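Local coordinates for protein laccase (Botrytis aclada, PDB 3SQR) that probably oxidises hydroquinone-type phenols with dioxygen at its copper centres, contributing to lignin degradation and to detoxification of lignin-derived products, at residues S409-D414 with T432-V436; Y401-T405 with T457-H463; E447-I453 with L510-L516. All blocks are in the same frame, centred on the assembly; numbering follows the deposited sequence.

Interaction 1 of 3, residues S409-D414 with T432-V436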
loop_
_atom_site.group_PDB
_atom_site.type_symbol
_atom_site.label_atom_id
_atom_site.label_comp_id
_atom_site.label_asym_id
_atom_site.label_seq_id
_atom_site.Cartn_x
_atom_site.Cartn_y
_atom_site.Cartn_z
ATOM N N SER A 409 -11.986 0.101 -20.923
ATOM C CA SER A 409 -11.763 -1.306 -20.670
ATOM C C SER A 409 -11.557 -1.543 -19.162
ATOM O O SER A 409 -10.743 -0.902 -18.534
ATOM C CB SER A 409 -10.526 -1.799 -21.435
ATOM O OG SER A 409 -10.218 -3.114 -21.075
ATOM N N SER A 410 -12.265 -2.485 -18.607
ATOM C CA SER A 410 -12.047 -2.860 -17.193
ATOM C C SER A 410 -11.066 -4.014 -17.101
ATOM O O SER A 410 -11.202 -5.022 -17.805
ATOM C CB SER A 410 -13.375 -3.249 -16.579
ATOM O OG SER A 410 -13.294 -3.392 -15.180
ATOM N N LEU A 411 -10.074 -3.904 -16.215
ATOM C CA LEU A 411 -9.071 -4.967 -16.064
ATOM C C LEU A 411 -9.674 -6.252 -15.577
ATOM O O LEU A 411 -10.443 -6.289 -14.591
ATOM C CB LEU A 411 -7.914 -4.537 -15.111
ATOM C CG LEU A 411 -6.683 -5.449 -15.137
ATOM C CD1 LEU A 411 -5.547 -4.796 -15.899
ATOM C CD2 LEU A 411 -6.290 -5.756 -13.686
ATOM N N LEU A 412 -9.350 -7.306 -16.315
ATOM C CA LEU A 412 -9.730 -8.641 -15.976
ATOM C C LEU A 412 -8.636 -9.591 -16.462
ATOM O O LEU A 412 -8.357 -9.747 -17.675
ATOM C CB LEU A 412 -11.101 -8.956 -16.564
ATOM C CG LEU A 412 -11.621 -10.378 -16.510
ATOM C CD1 LEU A 412 -11.720 -10.758 -15.068
ATOM C CD2 LEU A 412 -12.959 -10.388 -17.244
ATOM N N LEU A 413 -7.990 -10.224 -15.484
ATOM C CA LEU A 413 -6.803 -11.003 -15.755
ATOM C C LEU A 413 -7.153 -12.488 -15.646
ATOM O O LEU A 413 -8.057 -12.885 -14.928
ATOM C CB LEU A 413 -5.702 -10.662 -14.769
ATOM C CG LEU A 413 -5.246 -9.204 -14.758
ATOM C CD1 LEU A 413 -4.023 -9.088 -13.826
ATOM C CD2 LEU A 413 -4.912 -8.680 -16.108
ATOM N N ASP A 414 -6.333 -13.273 -16.330
ATOM C CA ASP A 414 -6.370 -14.716 -16.250
ATOM C C ASP A 414 -5.211 -15.145 -15.436
ATOM O O ASP A 414 -4.061 -15.002 -15.835
ATOM C CB ASP A 414 -6.230 -15.322 -17.662
ATOM C CG ASP A 414 -6.465 -16.790 -17.668
ATOM O OD1 ASP A 414 -6.285 -17.453 -16.638
ATOM O OD2 ASP A 414 -6.781 -17.304 -18.734
ATOM N N THR A 432 -7.211 -7.169 -24.643
ATOM C CA THR A 432 -7.678 -5.845 -24.368
ATOM C C THR A 432 -7.903 -5.632 -22.868
ATOM O O THR A 432 -7.560 -4.588 -22.310
ATOM C CB THR A 432 -8.972 -5.558 -25.140
ATOM O OG1 THR A 432 -8.632 -5.618 -26.534
ATOM C CG2 THR A 432 -9.516 -4.198 -24.781
ATOM N N GLU A 433 -8.464 -6.621 -22.228
ATOM C CA GLU A 433 -8.820 -6.443 -20.811
ATOM C C GLU A 433 -7.644 -6.568 -19.859
ATOM O O GLU A 433 -7.813 -6.438 -18.652
ATOM C CB GLU A 433 -9.925 -7.400 -20.442
ATOM C CG GLU A 433 -9.538 -8.852 -20.487
ATOM C CD GLU A 433 -9.639 -9.580 -21.895
ATOM O OE1 GLU A 433 -9.829 -8.979 -23.008
ATOM O OE2 GLU A 433 -9.492 -10.808 -21.814
ATOM N N TYR A 434 -6.445 -6.816 -20.380
ATOM C CA TYR A 434 -5.250 -6.728 -19.587
ATOM C C TYR A 434 -4.832 -5.267 -19.455
ATOM O O TYR A 434 -3.893 -4.969 -18.683
ATOM C CB TYR A 434 -4.134 -7.618 -20.204
ATOM C CG TYR A 434 -4.136 -9.023 -19.693
ATOM C CD1 TYR A 434 -5.315 -9.745 -19.588
ATOM C CD2 TYR A 434 -2.957 -9.663 -19.267
ATOM C CE1 TYR A 434 -5.324 -10.968 -19.135
ATOM C CE2 TYR A 434 -2.981 -10.899 -18.772
ATOM C CZ TYR A 434 -4.186 -11.586 -18.732
ATOM O OH TYR A 434 -4.289 -12.901 -18.257
ATOM N N ASN A 435 -5.473 -4.337 -20.199
ATOM C CA ASN A 435 -5.167 -2.918 -20.131
ATOM C C ASN A 435 -3.667 -2.584 -20.211
ATOM O O ASN A 435 -3.128 -1.706 -19.485
ATOM C CB ASN A 435 -5.823 -2.318 -18.899
ATOM C CG ASN A 435 -7.305 -2.281 -19.012
ATOM O OD1 ASN A 435 -7.867 -2.695 -20.036
ATOM N ND2 ASN A 435 -7.967 -1.766 -17.987
ATOM N N VAL A 436 -2.983 -3.202 -21.179
ATOM C CA VAL A 436 -1.537 -3.031 -21.308
ATOM C C VAL A 436 -1.218 -1.730 -22.003
ATOM O O VAL A 436 -1.725 -1.436 -23.079
ATOM C CB VAL A 436 -0.810 -4.217 -22.014
ATOM C CG1 VAL A 436 0.639 -3.850 -22.310
ATOM C CG2 VAL A 436 -0.900 -5.446 -21.174
HETATM O O HOH W 1 -8.750 -11.793 -19.191
#
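S409 and N435 grip each other twice. S409 OG donates to N435 OD1 at 2.6 Å, in the carbonyl plane and on a lone pair. N435 ND2 returns a bond to S409 O at 3.0 Å, arriving well above that carbonyl plane. The OG of S409 lies anti to its main-chain nitrogen (chi1 173°), which turns the hydroxyl to the amide. The two bonds hold the N435 side chain in place. L411 brings CD1 to 3.2 Å from Y434 O. L412 N donates to E433 O at 2.9 Å, and one water joins L412 O to E433 OE2. L413 lays CD2 over the Y434 ring, 3.6 Å from its centroid, a CH-pi contact almost on the ring normal. D414 N donates to Y434 OH at 2.8 Å. That hydroxyl also bonds S417 O, so two bonds hold the hydroxyl end of the ring. The contact clasps two loop pieces that flank helix 419-424 in the third cupredoxin-like domain, the second beginning as a 3-10 turn. The L411 side chain lies about 7 Å from that of H525, a copper ligand. Y434 packs on that helix, while L411 and N435 lie against strand 537-542.

Interaction 2 of 3, residues Y401-T405 with T457-H463. With CU (copper (II) ion), chain D.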
loop_
_atom_site.group_PDB
_atom_site.type_symbol
_atom_site.label_atom_id
_atom_site.label_comp_id
_atom_site.label_asym_id
_atom_site.label_seq_id
_atom_site.Cartn_x
_atom_site.Cartn_y
_atom_site.Cartn_z
ATOM N N TYR A 401 -21.711 -6.539 -13.083
ATOM C CA TYR A 401 -21.716 -5.796 -11.828
ATOM C C TYR A 401 -20.967 -4.521 -12.164
ATOM O O TYR A 401 -20.597 -4.347 -13.320
ATOM C CB TYR A 401 -21.073 -6.614 -10.720
ATOM C CG TYR A 401 -19.694 -7.175 -11.037
ATOM C CD1 TYR A 401 -18.553 -6.376 -10.919
ATOM C CD2 TYR A 401 -19.530 -8.509 -11.475
ATOM C CE1 TYR A 401 -17.297 -6.867 -11.219
ATOM C CE2 TYR A 401 -18.279 -9.023 -11.750
ATOM C CZ TYR A 401 -17.149 -8.179 -11.623
ATOM O OH TYR A 401 -15.909 -8.677 -11.924
ATOM N N PHE A 402 -20.832 -3.627 -11.194
ATOM C CA PHE A 402 -20.237 -2.312 -11.395
ATOM C C PHE A 402 -18.758 -2.514 -11.680
ATOM O O PHE A 402 -18.072 -3.165 -10.919
ATOM C CB PHE A 402 -20.376 -1.481 -10.132
ATOM C CG PHE A 402 -19.931 -0.082 -10.267
ATOM C CD1 PHE A 402 -18.587 0.263 -10.101
ATOM C CD2 PHE A 402 -20.847 0.923 -10.502
ATOM C CE1 PHE A 402 -18.176 1.571 -10.214
ATOM C CE2 PHE A 402 -20.437 2.237 -10.610
ATOM C CZ PHE A 402 -19.080 2.552 -10.474
ATOM N N THR A 403 -18.288 -1.934 -12.762
ATOM C CA THR A 403 -16.893 -2.019 -13.136
ATOM C C THR A 403 -16.391 -0.615 -13.399
ATOM O O THR A 403 -17.140 0.234 -13.874
ATOM C CB THR A 403 -16.633 -2.839 -14.390
ATOM O OG1 THR A 403 -17.237 -2.200 -15.530
ATOM C CG2 THR A 403 -17.158 -4.249 -14.276
ATOM N N TRP A 404 -15.110 -0.400 -13.105
ATOM C CA TRP A 404 -14.374 0.783 -13.538
ATOM C C TRP A 404 -13.682 0.473 -14.862
ATOM O O TRP A 404 -13.207 -0.662 -15.063
ATOM C CB TRP A 404 -13.313 1.187 -12.492
ATOM C CG TRP A 404 -13.858 1.419 -11.139
ATOM C CD1 TRP A 404 -13.938 0.507 -10.153
ATOM C CD2 TRP A 404 -14.504 2.603 -10.650
ATOM N NE1 TRP A 404 -14.531 1.060 -9.050
ATOM C CE2 TRP A 404 -14.897 2.341 -9.319
ATOM C CE3 TRP A 404 -14.803 3.853 -11.214
ATOM C CZ2 TRP A 404 -15.570 3.252 -8.544
ATOM C CZ3 TRP A 404 -15.463 4.781 -10.416
ATOM C CH2 TRP A 404 -15.840 4.475 -9.098
ATOM N N THR A 405 -13.512 1.489 -15.707
ATOM C CA THR A 405 -12.838 1.304 -16.941
ATOM C C THR A 405 -11.754 2.343 -17.094
ATOM O O THR A 405 -11.821 3.428 -16.566
ATOM C CB THR A 405 -13.833 1.404 -18.143
ATOM O OG1 THR A 405 -14.395 2.720 -18.100
ATOM C CG2 THR A 405 -14.950 0.308 -18.058
ATOM N N THR A 457 -15.284 9.916 -14.246
ATOM C CA THR A 457 -16.384 9.109 -13.729
ATOM C C THR A 457 -17.540 9.961 -13.259
ATOM O O THR A 457 -18.654 9.450 -13.102
ATOM C CB THR A 457 -15.995 8.224 -12.510
ATOM O OG1 THR A 457 -15.665 9.087 -11.424
ATOM C CG2 THR A 457 -14.840 7.315 -12.874
ATOM N N GLY A 458 -17.244 11.214 -12.925
ATOM C CA GLY A 458 -18.239 12.084 -12.343
ATOM C C GLY A 458 -18.456 11.928 -10.866
ATOM O O GLY A 458 -19.180 12.711 -10.273
ATOM N N PHE A 459 -17.824 10.936 -10.226
ATOM C CA PHE A 459 -18.147 10.634 -8.829
ATOM C C PHE A 459 -17.297 11.433 -7.866
ATOM O O PHE A 459 -17.594 11.538 -6.685
ATOM C CB PHE A 459 -17.950 9.159 -8.569
ATOM C CG PHE A 459 -18.790 8.282 -9.412
ATOM C CD1 PHE A 459 -20.160 8.449 -9.512
ATOM C CD2 PHE A 459 -18.198 7.246 -10.128
ATOM C CE1 PHE A 459 -20.934 7.590 -10.296
ATOM C CE2 PHE A 459 -18.975 6.408 -10.926
ATOM C CZ PHE A 459 -20.330 6.577 -11.003
ATOM N N GLY A 460 -16.204 12.021 -8.357
ATOM C CA GLY A 460 -15.431 12.837 -7.489
ATOM C C GLY A 460 -14.785 12.075 -6.307
ATOM O O GLY A 460 -14.457 12.690 -5.293
ATOM N N ILE A 461 -14.531 10.778 -6.489
ATOM C CA ILE A 461 -13.787 9.987 -5.483
ATOM C C ILE A 461 -12.274 10.234 -5.632
ATOM O O ILE A 461 -11.793 10.309 -6.748
ATOM C CB ILE A 461 -14.061 8.501 -5.606
ATOM C CG1 ILE A 461 -15.538 8.157 -5.204
ATOM C CG2 ILE A 461 -13.062 7.745 -4.658
ATOM C CD1 ILE A 461 -16.096 6.864 -5.817
ATOM N N TRP A 462 -11.541 10.378 -4.528
ATOM C CA TRP A 462 -10.059 10.499 -4.606
ATOM C C TRP A 462 -9.407 9.107 -4.520
ATOM O O TRP A 462 -9.385 8.504 -3.425
ATOM C CB TRP A 462 -9.547 11.395 -3.466
ATOM C CG TRP A 462 -9.881 12.817 -3.663
ATOM C CD1 TRP A 462 -11.126 13.358 -3.734
ATOM C CD2 TRP A 462 -8.957 13.908 -3.819
ATOM N NE1 TRP A 462 -11.042 14.722 -3.882
ATOM C CE2 TRP A 462 -9.722 15.080 -3.973
ATOM C CE3 TRP A 462 -7.568 13.998 -3.837
ATOM C CZ2 TRP A 462 -9.143 16.336 -4.151
ATOM C CZ3 TRP A 462 -6.973 15.272 -4.017
ATOM C CH2 TRP A 462 -7.770 16.411 -4.168
ATOM N N HIS A 463 -8.985 8.563 -5.668
ATOM C CA HIS A 463 -8.561 7.174 -5.814
ATOM C C HIS A 463 -7.067 7.059 -5.534
ATOM O O HIS A 463 -6.275 7.741 -6.182
ATOM C CB HIS A 463 -8.820 6.614 -7.224
ATOM C CG HIS A 463 -10.246 6.705 -7.661
ATOM N ND1 HIS A 463 -11.140 5.680 -7.478
ATOM C CD2 HIS A 463 -10.937 7.710 -8.266
ATOM C CE1 HIS A 463 -12.338 6.048 -7.928
ATOM N NE2 HIS A 463 -12.225 7.258 -8.450
HETATM CU CU CU D . -10.768 3.915 -6.590
#
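W404 and H463 both swing CG opposite their own carbonyl carbon (chi1 -56° in each), and this brings indole and imidazole together. H463 CE1 stands over one face of W404, nearest CH2 at 4.0 Å. The two rings form a T-shaped pair, with the imidazole edge toward the indole face and the planes at 77°. The same imidazole binds the type 1 copper through ND1 at 2.0 Å. C526 and H531 complete the protein ligands, and W404 also meets the H531 ring, so the indole belongs to the second shell of this site. F402 CE1 covers the opposite indole face. T457 CG2 meets the indole in plane at its edge, 3.6 Å from CZ3. F459 CD2 comes 3.7 Å from W404 CZ3, rim to rim with the planes nearly perpendicular. F459 CE2 also touches F402 CZ at 3.9 Å. The loop is pinned by an ST turn, T457 OG1 accepting from F459 N at 3.1 Å, and this hydroxyl also bonds D455. The aromatic cluster joins the edge strand 402-406 to the loop between strands 448-455 and 463-467. T457 and F459 rest on strand 387-398, and H463 packs on L504 of strand 501-504.

Interaction 3 of 3, residues E447-I453 with L510-L516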
loop_
_atom_site.group_PDB
_atom_site.type_symbol
_atom_site.label_atom_id
_atom_site.label_comp_id
_atom_site.label_asym_id
_atom_site.label_seq_id
_atom_site.Cartn_x
_atom_site.Cartn_y
_atom_site.Cartn_z
ATOM N N GLU A 447 13.336 9.011 -22.283
ATOM C CA GLU A 447 13.570 7.892 -21.371
ATOM C C GLU A 447 12.536 7.909 -20.251
ATOM O O GLU A 447 12.549 7.021 -19.431
ATOM C CB GLU A 447 14.946 8.013 -20.718
ATOM C CG GLU A 447 16.131 8.202 -21.701
ATOM C CD GLU A 447 17.476 8.154 -21.002
ATOM O OE1 GLU A 447 17.616 8.828 -19.941
ATOM O OE2 GLU A 447 18.381 7.430 -21.519
ATOM N N TRP A 448 11.750 8.979 -20.186
ATOM C CA TRP A 448 10.694 9.123 -19.176
ATOM C C TRP A 448 9.336 8.989 -19.790
ATOM O O TRP A 448 9.130 9.240 -21.009
ATOM C CB TRP A 448 10.794 10.463 -18.483
ATOM C CG TRP A 448 11.964 10.603 -17.678
ATOM C CD1 TRP A 448 13.232 10.841 -18.110
ATOM C CD2 TRP A 448 12.022 10.558 -16.241
ATOM N NE1 TRP A 448 14.080 10.934 -17.040
ATOM C CE2 TRP A 448 13.374 10.719 -15.881
ATOM C CE3 TRP A 448 11.086 10.347 -15.244
ATOM C CZ2 TRP A 448 13.798 10.741 -14.561
ATOM C CZ3 TRP A 448 11.503 10.357 -13.932
ATOM C CH2 TRP A 448 12.849 10.551 -13.599
ATOM N N VAL A 449 8.392 8.549 -18.953
ATOM C CA VAL A 449 6.992 8.590 -19.284
ATOM C C VAL A 449 6.260 9.456 -18.272
ATOM O O VAL A 449 6.589 9.387 -17.095
ATOM C CB VAL A 449 6.349 7.192 -19.360
ATOM C CG1 VAL A 449 6.557 6.387 -18.084
ATOM C CG2 VAL A 449 4.863 7.341 -19.643
ATOM N N VAL A 450 5.374 10.330 -18.757
ATOM C CA VAL A 450 4.365 10.987 -17.905
ATOM C C VAL A 450 3.048 10.293 -18.217
ATOM O O VAL A 450 2.592 10.179 -19.375
ATOM C CB VAL A 450 4.242 12.470 -18.090
ATOM C CG1 VAL A 450 2.960 13.008 -17.348
ATOM C CG2 VAL A 450 5.461 13.173 -17.596
ATOM N N TYR A 451 2.470 9.719 -17.171
ATOM C CA TYR A 451 1.239 9.004 -17.286
ATOM C C TYR A 451 0.203 9.872 -16.610
ATOM O O TYR A 451 0.341 10.252 -15.427
ATOM C CB TYR A 451 1.319 7.643 -16.581
ATOM C CG TYR A 451 0.043 6.883 -16.591
ATOM C CD1 TYR A 451 -0.433 6.282 -17.742
ATOM C CD2 TYR A 451 -0.702 6.718 -15.419
ATOM C CE1 TYR A 451 -1.588 5.557 -17.735
ATOM C CE2 TYR A 451 -1.872 6.007 -15.426
ATOM C CZ TYR A 451 -2.311 5.421 -16.578
ATOM O OH TYR A 451 -3.492 4.706 -16.562
ATOM N N VAL A 452 -0.804 10.255 -17.382
ATOM C CA VAL A 452 -1.874 11.111 -16.873
ATOM C C VAL A 452 -3.108 10.235 -16.776
ATOM O O VAL A 452 -3.548 9.675 -17.735
ATOM C CB VAL A 452 -2.195 12.347 -17.808
ATOM C CG1 VAL A 452 -3.388 13.136 -17.221
ATOM C CG2 VAL A 452 -1.023 13.320 -17.889
ATOM N N ILE A 453 -3.680 10.159 -15.585
ATOM C CA ILE A 453 -4.883 9.415 -15.423
ATOM C C ILE A 453 -5.942 10.430 -14.970
ATOM O O ILE A 453 -5.731 11.223 -14.057
ATOM C CB ILE A 453 -4.735 8.240 -14.430
ATOM C CG1 ILE A 453 -6.054 7.461 -14.372
ATOM C CG2 ILE A 453 -4.191 8.718 -13.076
ATOM C CD1 ILE A 453 -5.947 6.096 -13.705
ATOM N N LEU A 510 -4.272 13.047 -12.269
ATOM C CA LEU A 510 -3.008 12.810 -11.668
ATOM C C LEU A 510 -2.040 12.525 -12.804
ATOM O O LEU A 510 -2.305 11.661 -13.630
ATOM C CB LEU A 510 -3.139 11.612 -10.745
ATOM C CG LEU A 510 -1.840 11.074 -10.176
ATOM C CD1 LEU A 510 -1.185 12.102 -9.183
ATOM C CD2 LEU A 510 -2.047 9.689 -9.523
ATOM N N ALA A 511 -0.962 13.303 -12.824
ATOM C CA ALA A 511 0.079 13.130 -13.817
ATOM C C ALA A 511 1.310 12.676 -13.050
ATOM O O ALA A 511 1.855 13.413 -12.238
ATOM C CB ALA A 511 0.336 14.470 -14.576
ATOM N N ILE A 512 1.710 11.434 -13.321
ATOM C CA ILE A 512 2.845 10.804 -12.660
ATOM C C ILE A 512 3.882 10.436 -13.687
ATOM O O ILE A 512 3.569 9.847 -14.704
ATOM C CB ILE A 512 2.413 9.549 -11.831
ATOM C CG1 ILE A 512 1.687 8.527 -12.660
ATOM C CG2 ILE A 512 1.616 9.958 -10.578
ATOM C CD1 ILE A 512 1.580 7.162 -11.960
ATOM N N ALA A 513 5.110 10.783 -13.406
ATOM C CA ALA A 513 6.241 10.476 -14.265
ATOM C C ALA A 513 7.088 9.371 -13.656
ATOM O O ALA A 513 7.275 9.303 -12.439
ATOM C CB ALA A 513 7.105 11.748 -14.432
ATOM N N PHE A 514 7.625 8.510 -14.507
ATOM C CA PHE A 514 8.671 7.590 -14.069
ATOM C C PHE A 514 9.569 7.261 -15.248
ATOM O O PHE A 514 9.221 7.553 -16.381
ATOM C CB PHE A 514 8.051 6.332 -13.462
ATOM C CG PHE A 514 7.095 5.619 -14.368
ATOM C CD1 PHE A 514 5.743 5.944 -14.388
ATOM C CD2 PHE A 514 7.524 4.553 -15.185
ATOM C CE1 PHE A 514 4.894 5.337 -15.192
ATOM C CE2 PHE A 514 6.622 3.885 -15.959
ATOM C CZ PHE A 514 5.303 4.259 -15.950
ATOM N N LYS A 515 10.789 6.844 -14.930
ATOM C CA LYS A 515 11.817 6.561 -15.914
ATOM C C LYS A 515 11.735 5.135 -16.371
ATOM O O LYS A 515 11.423 4.200 -15.583
ATOM C CB LYS A 515 13.170 6.839 -15.294
ATOM C CG LYS A 515 14.264 6.926 -16.343
ATOM C CD LYS A 515 15.505 7.424 -15.780
ATOM C CE LYS A 515 16.552 7.482 -16.895
ATOM N NZ LYS A 515 17.858 7.789 -16.287
ATOM N N LEU A 516 12.037 4.925 -17.655
ATOM C CA LEU A 516 12.105 3.599 -18.197
ATOM C C LEU A 516 13.369 2.936 -17.702
ATOM O O LEU A 516 14.407 2.961 -18.360
ATOM C CB LEU A 516 12.025 3.684 -19.751
ATOM C CG LEU A 516 10.597 3.806 -20.295
ATOM C CD1 LEU A 516 9.781 4.737 -19.519
ATOM C CD2 LEU A 516 10.603 4.196 -21.804
#
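V450 and A513 face each other at the middle of an antiparallel strand pair. The strands, 448-455 and 509-515, are neighbours in one sheet of the third cupredoxin-like domain of this multicopper oxidase. V450 CG2 meets A513 CB at 3.8 Å, and V452 CG2 meets A511 CB at the same distance. The alanine methyls abut one branch, CG2, of each valine, and F491 covers V450 and A511 from a loop. On the other face, V449 and F514 stand side by side. V449 CG1 lies over the centre of the F514 ring, 3.3 Å from its centroid, a tight CH-pi contact. F514 CG lies between the backbone N and carbonyl carbon (chi1 56°), which sets the ring beside the valine. Next along this face, I512 CG1 reaches the edge of the Y451 ring near its plane. Y451 and F514 both make edge-to-face contacts with F540 of the facing sheet, so this side forms part of the sandwich interior. L510 packs on I465 there. The OH of Y451 bonds E392.

The backbones zip together in register. V449, Y451 and I453 each exchange a pair of N-H...O bonds with F514, I512 and L510. One further bond, L516 N to E447 O at 2.8 Å, continues the ladder at the next hydrogen-bonding position, past W448 and K515.

At the end formed by E447 and K515, where E447 is exposed, the chemistry turns mixed. W448 presents the face of its six-membered ring to K515, whose CB sits 3.8 Å from the centroid and 4° off the normal. F473 of strand 472-478 meets the W448 ring edge-to-face. K515 runs on fully extended alongside E447. Its ammonium ends 3.8 Å from E447 OE1, a long salt bridge: the lysine CE, at 3.5 Å, is nearer that oxygen than NZ is.

All three contacts belong to the same copper-binding domain. Interaction 3 is the most buried. It is a regular strand pair, held by a backbone ladder with apolar side chains on both faces. Interactions 1 and 2 are partly buried and join loops, or a loop to an edge strand. Interaction 1 relies on polar clasps and a water; interaction 2 is apolar and mainly aromatic and ends at a copper ligand. These two touch directly where S410, in the loop after strand 402-406, bonds back to W404 of that strand. Interactions 2 and 3 share a sheet, and the chain runs from 447-453 almost straight into 457-463. Interactions 1 and 3 do not meet; their nearest atoms are about 7 Å apart.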